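Local coordinates for protein URE2 (Lodderomyces elongisporus NRRL YB-4239, PDB 4EXJ), which is a glutathione S-transferase-like protein of the URE2 type whose function is not established, though its fold suggests that it binds glutathione, at residues A4-G14 with I53-K61; L95-Q106 with V157-F168. One frame throughout, in Å; residues are numbered along the deposited sequence.

Contact 1. Residues A4-G14 with I53-K61; sequences AILYTGPTGNG and IVPTLVDDK. With SO4 (sulfate ion), chain G.
Tyr7 and Val58 meet on one face of the sheet, the methyl CG2 of Val58 lying at the edge of the phenol ring, in its plane, 3.7 Å from Tyr7 CE2. The ring is put there by a first torsion of -65°, which sets CG anti to the carbonyl carbon; CG2 of Ile5 lies against one ring face. On the reverse face Leu6 and Leu57 form a non-hydrogen-bonded pair: CD1 of Leu57 folds back to 4.0 Å from Leu6 CB, while the Leu6 side chain lies alongside the Pro55 ring, both pointing the same way, with Leu6 CD1 4.0 Å from Pro55 CB. Two hydrogen-bonded pairs, Ile5 with Val58 and Tyr7 with Thr56, join the antiparallel strands. These are the two middle strands of the thioredoxin-like sheet of a glutathione S-transferase N-terminal domain, with the cis-proline, Pro55, just before strand 56-58. Pro55 CB packs 3.3 Å from Tyr7 O, and Pro55 CD sits 3.7 Å from Asn13 O. Val54 fills the bend of the 9-14 loop, CG2 reaching Thr11 OG1 at 3.9 Å. Thr11 OG1 in turn accepts from Gly14 N in an ST motif, and a water bridges Asn13 ND2 and Val54 O, while Asn13 OD1 is held by Lys16. Gly12 N donates to sulfate O2 (2.7 Å), and Arg174 NE is hydrogen-bonded to the same ion.

Contact 2. Residues L95-Q106 with V157-F168; sequences LYWEQNELLFYQ and VGDKFTIVDIAF
Val164 rides in a hollow of helix 95-106 between Gln99, Leu102 and Leu103. Its CG1 presses on Leu102 CB at 3.7 Å, the side chains crossing at about a right angle, and its CG2 drops to 3.7 Å from Gln99 O. Ile163 and Ala167 flank this valine: CD1 of Ile163 wedges between Leu103 CD1 (3.9 Å) and the amide end of Gln99, and Ala167 CB meets Leu103 CD2 at 4.0 Å. With CG anti to the backbone N (chi1 -166°), Gln106 lays CG over one face of Phe168 (CH-pi, 3.7 Å to the centroid), whose rim reaches Tyr105 CD1; a bend at chi2 turns the amide aside. At the other end Val157, which opens a type II' turn to Lys160, spreads its methyls, CG2 against Leu102 CD1 (3.7 Å) and CG1 against Leu95 O and near Glu98 OE1. Thr162 and Asp165 close the capping box familiar from glutathione S-transferases at the start of helix 163-179, Thr162 N bonding to the anti lone pair of Asp165 OD2 (2.8 Å). Waters bridge Glu98 to Gly158 N, Gln99 to Thr162 and Gln106 to Phe168 O; Gln99 OE1 also accepts from Tyr87 N, Gln106 OE1 from Lys16. Helices 95-106 and 163-168 run nearly parallel (11°) in the largely helical C-terminal domain: helix 129-149 packs on Leu102, Tyr105 and Phe168, while helices 15-23 and 68-79 of the N-terminal domain cover Ile163 and Ala167.

How the contacts relate
Contact 1 belongs to the thioredoxin-like half of the chain and contact 2 to the helical half, in series along the sequence. Their centres are 20 Å apart and their nearest atoms about 5 Å, without touching. Lys16 spans the gap: it is hydrogen-bonded to Asn13 OD1 of contact 1 and Gln106 OE1 of contact 2. Helix 68-79 also serves both, meeting Leu57 through Tyr74 and Ile75, and Leu103 and Ile163 through Leu73. In relatives, glutathione binds in the cleft between these domains, beside the cis-proline and the loop after the first strand. The sulfate, probably from the crystallisation liquor, joins that loop of contact 1 to helix 163-179, which carries part of contact 2.

Contact 1. Residues A4-G14 with I53-K61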
loop_
_atom_site.group_PDB
_atom_site.type_symbol
_atom_site.label_atom_id
_atom_site.label_comp_id
_atom_site.label_asym_id
_atom_site.label_seq_id
_atom_site.Cartn_x
_atom_site.Cartn_y
_atom_site.Cartn_z
ATOM N N ALA B 4 8.584 -5.095 -23.703
ATOM C CA ALA B 4 7.686 -4.731 -22.613
ATOM C C ALA B 4 6.908 -3.453 -22.948
ATOM O O ALA B 4 7.441 -2.534 -23.581
ATOM C CB ALA B 4 8.478 -4.567 -21.315
ATOM N N ILE B 5 5.654 -3.401 -22.499
ATOM C CA ILE B 5 4.790 -2.248 -22.713
ATOM C C ILE B 5 4.249 -1.704 -21.390
ATOM O O ILE B 5 3.584 -2.431 -20.640
ATOM C CB ILE B 5 3.537 -2.611 -23.537
ATOM C CG1 ILE B 5 3.911 -3.349 -24.824
ATOM C CG2 ILE B 5 2.696 -1.353 -23.799
ATOM C CD1 ILE B 5 2.700 -3.904 -25.562
ATOM N N LEU B 6 4.485 -0.421 -21.137
ATOM C CA LEU B 6 3.888 0.232 -19.979
ATOM C C LEU B 6 2.644 1.003 -20.396
ATOM O O LEU B 6 2.724 2.003 -21.121
ATOM C CB LEU B 6 4.899 1.172 -19.324
ATOM C CG LEU B 6 4.356 1.972 -18.129
ATOM C CD1 LEU B 6 4.141 1.071 -16.921
ATOM C CD2 LEU B 6 5.384 3.033 -17.801
ATOM N N TYR B 7 1.490 0.520 -19.968
ATOM C CA TYR B 7 0.233 1.233 -20.176
ATOM C C TYR B 7 0.058 2.145 -18.971
ATOM O O TYR B 7 0.030 1.687 -17.827
ATOM C CB TYR B 7 -0.948 0.285 -20.274
ATOM C CG TYR B 7 -0.888 -0.620 -21.487
ATOM C CD1 TYR B 7 -1.343 -0.166 -22.720
ATOM C CD2 TYR B 7 -0.368 -1.901 -21.403
ATOM C CE1 TYR B 7 -1.295 -0.964 -23.840
ATOM C CE2 TYR B 7 -0.314 -2.724 -22.536
ATOM C CZ TYR B 7 -0.782 -2.237 -23.747
ATOM O OH TYR B 7 -0.744 -3.018 -24.881
ATOM N N THR B 8 -0.024 3.439 -19.219
ATOM C CA THR B 8 -0.102 4.353 -18.087
ATOM C C THR B 8 -0.806 5.655 -18.435
ATOM O O THR B 8 -1.242 5.851 -19.570
ATOM C CB THR B 8 1.310 4.603 -17.498
ATOM O OG1 THR B 8 1.196 5.284 -16.235
ATOM C CG2 THR B 8 2.182 5.402 -18.443
ATOM N N GLY B 9 -0.919 6.532 -17.445
ATOM C CA GLY B 9 -1.583 7.820 -17.615
ATOM C C GLY B 9 -0.769 8.845 -16.862
ATOM O O GLY B 9 0.060 8.485 -16.050
ATOM N N PRO B 10 -0.995 10.130 -17.136
ATOM C CA PRO B 10 -0.230 11.186 -16.467
ATOM C C PRO B 10 -0.772 11.484 -15.071
ATOM O O PRO B 10 -1.314 12.566 -14.806
ATOM C CB PRO B 10 -0.428 12.384 -17.408
ATOM C CG PRO B 10 -1.810 12.147 -17.981
ATOM C CD PRO B 10 -1.871 10.659 -18.199
ATOM N N THR B 11 -0.616 10.525 -14.166
ATOM C CA THR B 11 -1.192 10.655 -12.832
ATOM C C THR B 11 -0.186 10.343 -11.720
ATOM O O THR B 11 0.971 9.959 -11.977
ATOM C CB THR B 11 -2.361 9.709 -12.662
ATOM O OG1 THR B 11 -1.860 8.370 -12.740
ATOM C CG2 THR B 11 -3.411 9.933 -13.774
ATOM N N GLY B 12 -0.630 10.509 -10.478
ATOM C CA GLY B 12 0.252 10.240 -9.335
ATOM C C GLY B 12 0.744 8.806 -9.334
ATOM O O GLY B 12 1.893 8.541 -8.948
ATOM N N ASN B 13 -0.105 7.872 -9.763
ATOM C CA ASN B 13 0.387 6.491 -9.902
ATOM C C ASN B 13 1.020 6.180 -11.256
ATOM O O ASN B 13 1.994 5.424 -11.336
ATOM C CB ASN B 13 -0.734 5.477 -9.631
ATOM C CG ASN B 13 -0.913 5.176 -8.149
ATOM O OD1 ASN B 13 0.024 5.300 -7.353
ATOM N ND2 ASN B 13 -2.116 4.789 -7.776
ATOM N N GLY B 14 0.483 6.771 -12.326
ATOM C CA GLY B 14 0.951 6.462 -13.663
ATOM C C GLY B 14 2.396 6.845 -13.927
ATOM O O GLY B 14 3.103 6.176 -14.675
ATOM N N ILE B 53 -7.250 0.320 -13.209
ATOM C CA ILE B 53 -6.463 1.490 -12.920
ATOM C C ILE B 53 -5.155 1.413 -13.676
ATOM O O ILE B 53 -4.793 0.380 -14.141
ATOM C CB ILE B 53 -6.124 1.589 -11.421
ATOM C CG1 ILE B 53 -5.374 0.346 -10.969
ATOM C CG2 ILE B 53 -7.342 1.780 -10.623
ATOM C CD1 ILE B 53 -4.876 0.391 -9.553
ATOM N N VAL B 54 -4.495 2.544 -13.821
ATOM C CA VAL B 54 -3.172 2.596 -14.392
ATOM C C VAL B 54 -2.207 2.617 -13.249
ATOM O O VAL B 54 -2.571 3.010 -12.186
ATOM C CB VAL B 54 -2.935 3.853 -15.236
ATOM C CG1 VAL B 54 -3.795 3.864 -16.412
ATOM C CG2 VAL B 54 -3.062 5.115 -14.411
ATOM N N PRO B 55 -0.980 2.214 -13.463
ATOM C CA PRO B 55 -0.479 1.679 -14.713
ATOM C C PRO B 55 -0.429 0.169 -14.737
ATOM O O PRO B 55 -0.614 -0.438 -13.756
ATOM C CB PRO B 55 0.940 2.185 -14.725
ATOM C CG PRO B 55 1.321 2.250 -13.310
ATOM C CD PRO B 55 0.109 2.462 -12.517
ATOM N N THR B 56 -0.162 -0.386 -15.904
ATOM C CA THR B 56 0.116 -1.811 -16.047
ATOM C C THR B 56 1.352 -1.961 -16.910
ATOM O O THR B 56 1.427 -1.389 -17.994
ATOM C CB THR B 56 -1.028 -2.528 -16.774
ATOM O OG1 THR B 56 -2.235 -2.344 -16.057
ATOM C CG2 THR B 56 -0.735 -4.034 -16.849
ATOM N N LEU B 57 2.314 -2.754 -16.457
ATOM C CA LEU B 57 3.425 -3.140 -17.297
ATOM C C LEU B 57 3.196 -4.547 -17.824
ATOM O O LEU B 57 3.069 -5.475 -17.038
ATOM C CB LEU B 57 4.704 -3.144 -16.476
ATOM C CG LEU B 57 5.959 -3.496 -17.257
ATOM C CD1 LEU B 57 6.252 -2.443 -18.330
ATOM C CD2 LEU B 57 7.118 -3.607 -16.286
ATOM N N VAL B 58 3.151 -4.715 -19.143
ATOM C CA VAL B 58 3.119 -6.064 -19.700
ATOM C C VAL B 58 4.573 -6.446 -19.987
ATOM O O VAL B 58 5.263 -5.742 -20.713
ATOM C CB VAL B 58 2.260 -6.139 -20.975
ATOM C CG1 VAL B 58 2.332 -7.547 -21.578
ATOM C CG2 VAL B 58 0.813 -5.760 -20.666
ATOM N N ASP B 59 5.061 -7.524 -19.385
ATOM C CA ASP B 59 6.498 -7.800 -19.444
ATOM C C ASP B 59 6.884 -8.438 -20.771
ATOM O O ASP B 59 6.025 -8.681 -21.627
ATOM C CB ASP B 59 6.968 -8.658 -18.260
ATOM C CG ASP B 59 6.553 -10.112 -18.386
ATOM O OD1 ASP B 59 5.936 -10.468 -19.410
ATOM O OD2 ASP B 59 6.833 -10.894 -17.448
ATOM N N ASP B 60 8.178 -8.693 -20.938
ATOM C CA ASP B 60 8.692 -9.183 -22.212
ATOM C C ASP B 60 8.290 -10.626 -22.517
ATOM O O ASP B 60 8.756 -11.203 -23.497
ATOM C CB ASP B 60 10.215 -9.005 -22.297
ATOM C CG ASP B 60 10.969 -9.866 -21.296
ATOM O OD1 ASP B 60 10.331 -10.630 -20.541
ATOM O OD2 ASP B 60 12.215 -9.768 -21.264
ATOM N N LYS B 61 7.425 -11.198 -21.682
ATOM C CA LYS B 61 6.878 -12.534 -21.931
ATOM C C LYS B 61 5.360 -12.483 -22.061
ATOM O O LYS B 61 4.716 -13.509 -22.267
ATOM C CB LYS B 61 7.270 -13.510 -20.819
ATOM C CG LYS B 61 8.765 -13.810 -20.729
ATOM C CD LYS B 61 9.085 -14.620 -19.474
ATOM C CE LYS B 61 10.588 -14.775 -19.263
ATOM N NZ LYS B 61 11.253 -13.485 -18.914
HETATM S S SO4 G . -4.072 11.436 -9.057
HETATM O O1 SO4 G . -3.943 12.867 -8.680
HETATM O O2 SO4 G . -2.836 10.815 -9.017
HETATM O O3 SO4 G . -4.964 10.782 -8.084
HETATM O O4 SO4 G . -4.710 11.363 -10.383
HETATM O O HOH W 1 -3.985 4.435 -10.096
#

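Contact 2. Residues L95-Q106 with V157-F168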
loop_
_atom_site.group_PDB
_atom_site.type_symbol
_atom_site.label_atom_id
_atom_site.label_comp_id
_atom_site.label_asym_id
_atom_site.label_seq_id
_atom_site.Cartn_x
_atom_site.Cartn_y
_atom_site.Cartn_z
ATOM N N LEU B 95 18.750 -1.960 4.082
ATOM C CA LEU B 95 18.226 -0.939 3.168
ATOM C C LEU B 95 17.081 -1.461 2.308
ATOM O O LEU B 95 16.141 -0.710 2.003
ATOM C CB LEU B 95 19.354 -0.365 2.304
ATOM C CG LEU B 95 20.431 0.356 3.113
ATOM C CD1 LEU B 95 21.420 1.030 2.166
ATOM C CD2 LEU B 95 19.805 1.362 4.049
ATOM N N TYR B 96 17.150 -2.745 1.942
ATOM C CA TYR B 96 16.099 -3.382 1.172
ATOM C C TYR B 96 14.775 -3.323 1.930
ATOM O O TYR B 96 13.735 -2.978 1.352
ATOM C CB TYR B 96 16.453 -4.834 0.842
ATOM C CG TYR B 96 15.317 -5.603 0.211
ATOM C CD1 TYR B 96 15.130 -5.606 -1.168
ATOM C CD2 TYR B 96 14.432 -6.326 1.004
ATOM C CE1 TYR B 96 14.085 -6.306 -1.741
ATOM C CE2 TYR B 96 13.381 -7.036 0.440
ATOM C CZ TYR B 96 13.217 -7.014 -0.929
ATOM O OH TYR B 96 12.189 -7.713 -1.491
ATOM N N TRP B 97 14.811 -3.665 3.220
ATOM C CA TRP B 97 13.572 -3.577 4.024
ATOM C C TRP B 97 13.094 -2.151 4.257
ATOM O O TRP B 97 11.885 -1.925 4.314
ATOM C CB TRP B 97 13.659 -4.375 5.321
ATOM C CG TRP B 97 13.805 -5.853 5.029
ATOM C CD1 TRP B 97 14.927 -6.614 5.227
ATOM C CD2 TRP B 97 12.831 -6.721 4.419
ATOM N NE1 TRP B 97 14.703 -7.904 4.796
ATOM C CE2 TRP B 97 13.425 -7.996 4.306
ATOM C CE3 TRP B 97 11.498 -6.556 3.990
ATOM C CZ2 TRP B 97 12.752 -9.084 3.750
ATOM C CZ3 TRP B 97 10.827 -7.652 3.437
ATOM C CH2 TRP B 97 11.457 -8.897 3.334
ATOM N N GLU B 98 14.015 -1.196 4.372
ATOM C CA GLU B 98 13.614 0.215 4.500
ATOM C C GLU B 98 12.909 0.637 3.210
ATOM O O GLU B 98 11.852 1.287 3.245
ATOM C CB GLU B 98 14.825 1.136 4.739
ATOM C CG GLU B 98 15.415 1.084 6.167
ATOM C CD GLU B 98 16.716 1.856 6.313
ATOM O OE1 GLU B 98 16.965 2.767 5.491
ATOM O OE2 GLU B 98 17.488 1.551 7.258
ATOM N N GLN B 99 13.511 0.279 2.077
ATOM C CA GLN B 99 12.959 0.565 0.766
ATOM C C GLN B 99 11.573 -0.049 0.635
ATOM O O GLN B 99 10.625 0.610 0.201
ATOM C CB GLN B 99 13.919 -0.026 -0.284
ATOM C CG GLN B 99 13.467 -0.046 -1.715
ATOM C CD GLN B 99 14.597 -0.616 -2.546
ATOM O OE1 GLN B 99 15.552 0.085 -2.870
ATOM N NE2 GLN B 99 14.524 -1.899 -2.842
ATOM N N ASN B 100 11.436 -1.315 1.022
ATOM C CA ASN B 100 10.145 -1.979 0.855
ATOM C C ASN B 100 9.063 -1.331 1.710
ATOM O O ASN B 100 7.946 -1.096 1.242
ATOM C CB ASN B 100 10.262 -3.464 1.200
ATOM C CG ASN B 100 9.526 -4.346 0.225
ATOM O OD1 ASN B 100 9.794 -4.318 -0.981
ATOM N ND2 ASN B 100 8.637 -5.175 0.741
ATOM N N GLU B 101 9.377 -1.050 2.976
ATOM C CA GLU B 101 8.358 -0.466 3.840
ATOM C C GLU B 101 7.958 0.915 3.324
ATOM O O GLU B 101 6.776 1.264 3.361
ATOM C CB GLU B 101 8.784 -0.467 5.319
ATOM C CG GLU B 101 9.872 0.480 5.667
ATOM C CD GLU B 101 10.437 0.248 7.066
ATOM O OE1 GLU B 101 11.069 1.183 7.605
ATOM O OE2 GLU B 101 10.255 -0.863 7.620
ATOM N N LEU B 102 8.924 1.709 2.860
ATOM C CA LEU B 102 8.571 3.053 2.349
ATOM C C LEU B 102 7.760 3.032 1.071
ATOM O O LEU B 102 6.932 3.930 0.851
ATOM C CB LEU B 102 9.800 3.958 2.197
ATOM C CG LEU B 102 10.334 4.373 3.567
ATOM C CD1 LEU B 102 11.681 5.056 3.390
ATOM C CD2 LEU B 102 9.353 5.278 4.301
ATOM N N LEU B 103 7.937 2.003 0.242
ATOM C CA LEU B 103 7.096 1.861 -0.958
ATOM C C LEU B 103 5.654 1.500 -0.557
ATOM O O LEU B 103 4.678 1.999 -1.145
ATOM C CB LEU B 103 7.678 0.806 -1.897
ATOM C CG LEU B 103 8.984 1.231 -2.571
ATOM C CD1 LEU B 103 9.582 0.047 -3.301
ATOM C CD2 LEU B 103 8.721 2.382 -3.511
ATOM N N PHE B 104 5.495 0.651 0.456
ATOM C CA PHE B 104 4.149 0.404 0.984
ATOM C C PHE B 104 3.564 1.661 1.607
ATOM O O PHE B 104 2.411 2.003 1.350
ATOM C CB PHE B 104 4.143 -0.755 1.997
ATOM C CG PHE B 104 3.989 -2.117 1.347
ATOM C CD1 PHE B 104 2.733 -2.600 1.027
ATOM C CD2 PHE B 104 5.101 -2.896 1.070
ATOM C CE1 PHE B 104 2.595 -3.851 0.429
ATOM C CE2 PHE B 104 4.965 -4.137 0.469
ATOM C CZ PHE B 104 3.722 -4.597 0.155
ATOM N N TYR B 105 4.373 2.365 2.392
ATOM C CA TYR B 105 3.906 3.580 3.055
ATOM C C TYR B 105 3.471 4.648 2.032
ATOM O O TYR B 105 2.391 5.285 2.173
ATOM C CB TYR B 105 5.032 4.129 3.961
ATOM C CG TYR B 105 4.579 5.371 4.698
ATOM C CD1 TYR B 105 4.671 6.612 4.095
ATOM C CD2 TYR B 105 4.028 5.290 5.974
ATOM C CE1 TYR B 105 4.223 7.758 4.741
ATOM C CE2 TYR B 105 3.581 6.432 6.639
ATOM C CZ TYR B 105 3.686 7.660 6.007
ATOM O OH TYR B 105 3.223 8.803 6.637
ATOM N N GLN B 106 4.285 4.851 0.999
ATOM C CA GLN B 106 3.958 5.885 0.001
ATOM C C GLN B 106 2.652 5.578 -0.690
ATOM O O GLN B 106 1.819 6.458 -0.903
ATOM C CB GLN B 106 5.099 6.110 -0.997
ATOM C CG GLN B 106 4.984 7.371 -1.845
ATOM C CD GLN B 106 3.994 7.259 -2.990
ATOM O OE1 GLN B 106 3.757 6.160 -3.523
ATOM N NE2 GLN B 106 3.418 8.387 -3.388
ATOM N N VAL B 157 16.308 6.761 1.464
ATOM C CA VAL B 157 16.971 5.497 1.773
ATOM C C VAL B 157 18.424 5.548 1.330
ATOM O O VAL B 157 18.731 5.885 0.186
ATOM C CB VAL B 157 16.268 4.292 1.075
ATOM C CG1 VAL B 157 16.963 2.978 1.427
ATOM C CG2 VAL B 157 14.771 4.227 1.474
ATOM N N GLY B 158 19.324 5.190 2.235
ATOM C CA GLY B 158 20.726 5.103 1.844
ATOM C C GLY B 158 21.282 6.474 1.522
ATOM O O GLY B 158 20.882 7.460 2.127
ATOM N N ASP B 159 22.222 6.531 0.587
ATOM C CA ASP B 159 22.916 7.788 0.341
ATOM C C ASP B 159 22.720 8.324 -1.065
ATOM O O ASP B 159 23.555 9.075 -1.568
ATOM C CB ASP B 159 24.415 7.642 0.671
ATOM C CG ASP B 159 25.122 6.602 -0.190
ATOM O OD1 ASP B 159 24.481 5.943 -1.039
ATOM O OD2 ASP B 159 26.353 6.450 -0.012
ATOM N N LYS B 160 21.608 7.971 -1.702
ATOM C CA LYS B 160 21.410 8.379 -3.074
ATOM C C LYS B 160 19.927 8.344 -3.427
ATOM O O LYS B 160 19.114 7.735 -2.712
ATOM C CB LYS B 160 22.163 7.460 -4.021
ATOM C CG LYS B 160 21.621 6.048 -4.043
ATOM C CD LYS B 160 22.482 5.142 -4.898
ATOM C CE LYS B 160 22.062 3.695 -4.773
ATOM N NZ LYS B 160 23.034 2.822 -5.485
ATOM N N PHE B 161 19.611 9.022 -4.522
ATOM C CA PHE B 161 18.279 8.987 -5.133
ATOM C C PHE B 161 17.896 7.548 -5.505
ATOM O O PHE B 161 18.635 6.860 -6.217
ATOM C CB PHE B 161 18.328 9.871 -6.386
ATOM C CG PHE B 161 17.033 9.970 -7.159
ATOM C CD1 PHE B 161 16.699 9.023 -8.116
ATOM C CD2 PHE B 161 16.208 11.078 -6.997
ATOM C CE1 PHE B 161 15.533 9.158 -8.857
ATOM C CE2 PHE B 161 15.045 11.212 -7.740
ATOM C CZ PHE B 161 14.717 10.267 -8.664
ATOM N N THR B 162 16.731 7.088 -5.025
ATOM C CA THR B 162 16.259 5.742 -5.338
ATOM C C THR B 162 14.779 5.691 -5.747
ATOM O O THR B 162 14.086 6.715 -5.843
ATOM C CB THR B 162 16.371 4.788 -4.120
ATOM O OG1 THR B 162 15.473 5.204 -3.078
ATOM C CG2 THR B 162 17.809 4.726 -3.595
ATOM N N ILE B 163 14.311 4.482 -6.009
ATOM C CA ILE B 163 12.898 4.280 -6.330
ATOM C C ILE B 163 11.976 4.817 -5.233
ATOM O O ILE B 163 10.831 5.156 -5.516
ATOM C CB ILE B 163 12.548 2.793 -6.666
ATOM C CG1 ILE B 163 12.905 1.857 -5.493
ATOM C CG2 ILE B 163 13.191 2.365 -8.027
ATOM C CD1 ILE B 163 12.605 0.402 -5.757
ATOM N N VAL B 164 12.440 4.889 -3.984
ATOM C CA VAL B 164 11.592 5.463 -2.935
ATOM C C VAL B 164 11.430 6.973 -3.167
ATOM O O VAL B 164 10.323 7.542 -3.057
ATOM C CB VAL B 164 12.159 5.190 -1.544
ATOM C CG1 VAL B 164 11.378 5.976 -0.485
ATOM C CG2 VAL B 164 12.109 3.685 -1.244
ATOM N N ASP B 165 12.531 7.634 -3.515
ATOM C CA ASP B 165 12.425 9.041 -3.883
ATOM C C ASP B 165 11.548 9.251 -5.107
ATOM O O ASP B 165 10.820 10.231 -5.155
ATOM C CB ASP B 165 13.798 9.675 -4.108
ATOM C CG ASP B 165 14.709 9.490 -2.907
ATOM O OD1 ASP B 165 14.464 10.124 -1.848
ATOM O OD2 ASP B 165 15.633 8.658 -3.027
ATOM N N ILE B 166 11.626 8.354 -6.091
ATOM C CA ILE B 166 10.729 8.456 -7.242
ATOM C C ILE B 166 9.271 8.357 -6.775
ATOM O O ILE B 166 8.433 9.186 -7.169
ATOM C CB ILE B 166 11.010 7.373 -8.282
ATOM C CG1 ILE B 166 12.414 7.554 -8.886
ATOM C CG2 ILE B 166 9.965 7.375 -9.388
ATOM C CD1 ILE B 166 12.834 6.389 -9.775
ATOM N N ALA B 167 8.955 7.362 -5.951
ATOM C CA ALA B 167 7.558 7.196 -5.525
ATOM C C ALA B 167 7.060 8.479 -4.818
ATOM O O ALA B 167 6.006 9.042 -5.170
ATOM C CB ALA B 167 7.408 5.976 -4.627
ATOM N N PHE B 168 7.782 8.944 -3.824
ATOM C CA PHE B 168 7.376 10.127 -3.116
ATOM C C PHE B 168 7.368 11.419 -3.983
ATOM O O PHE B 168 6.481 12.218 -3.872
ATOM C CB PHE B 168 8.245 10.332 -1.865
ATOM C CG PHE B 168 7.841 9.520 -0.662
ATOM C CD1 PHE B 168 6.721 9.828 0.065
ATOM C CD2 PHE B 168 8.601 8.464 -0.238
ATOM C CE1 PHE B 168 6.400 9.104 1.180
ATOM C CE2 PHE B 168 8.260 7.751 0.878
ATOM C CZ PHE B 168 7.146 8.062 1.566
HETATM O O HOH W 2 18.781 4.500 5.067
HETATM O O HOH W 3 15.522 2.463 -1.710
HETATM O O HOH W 4 4.307 11.127 -2.496
#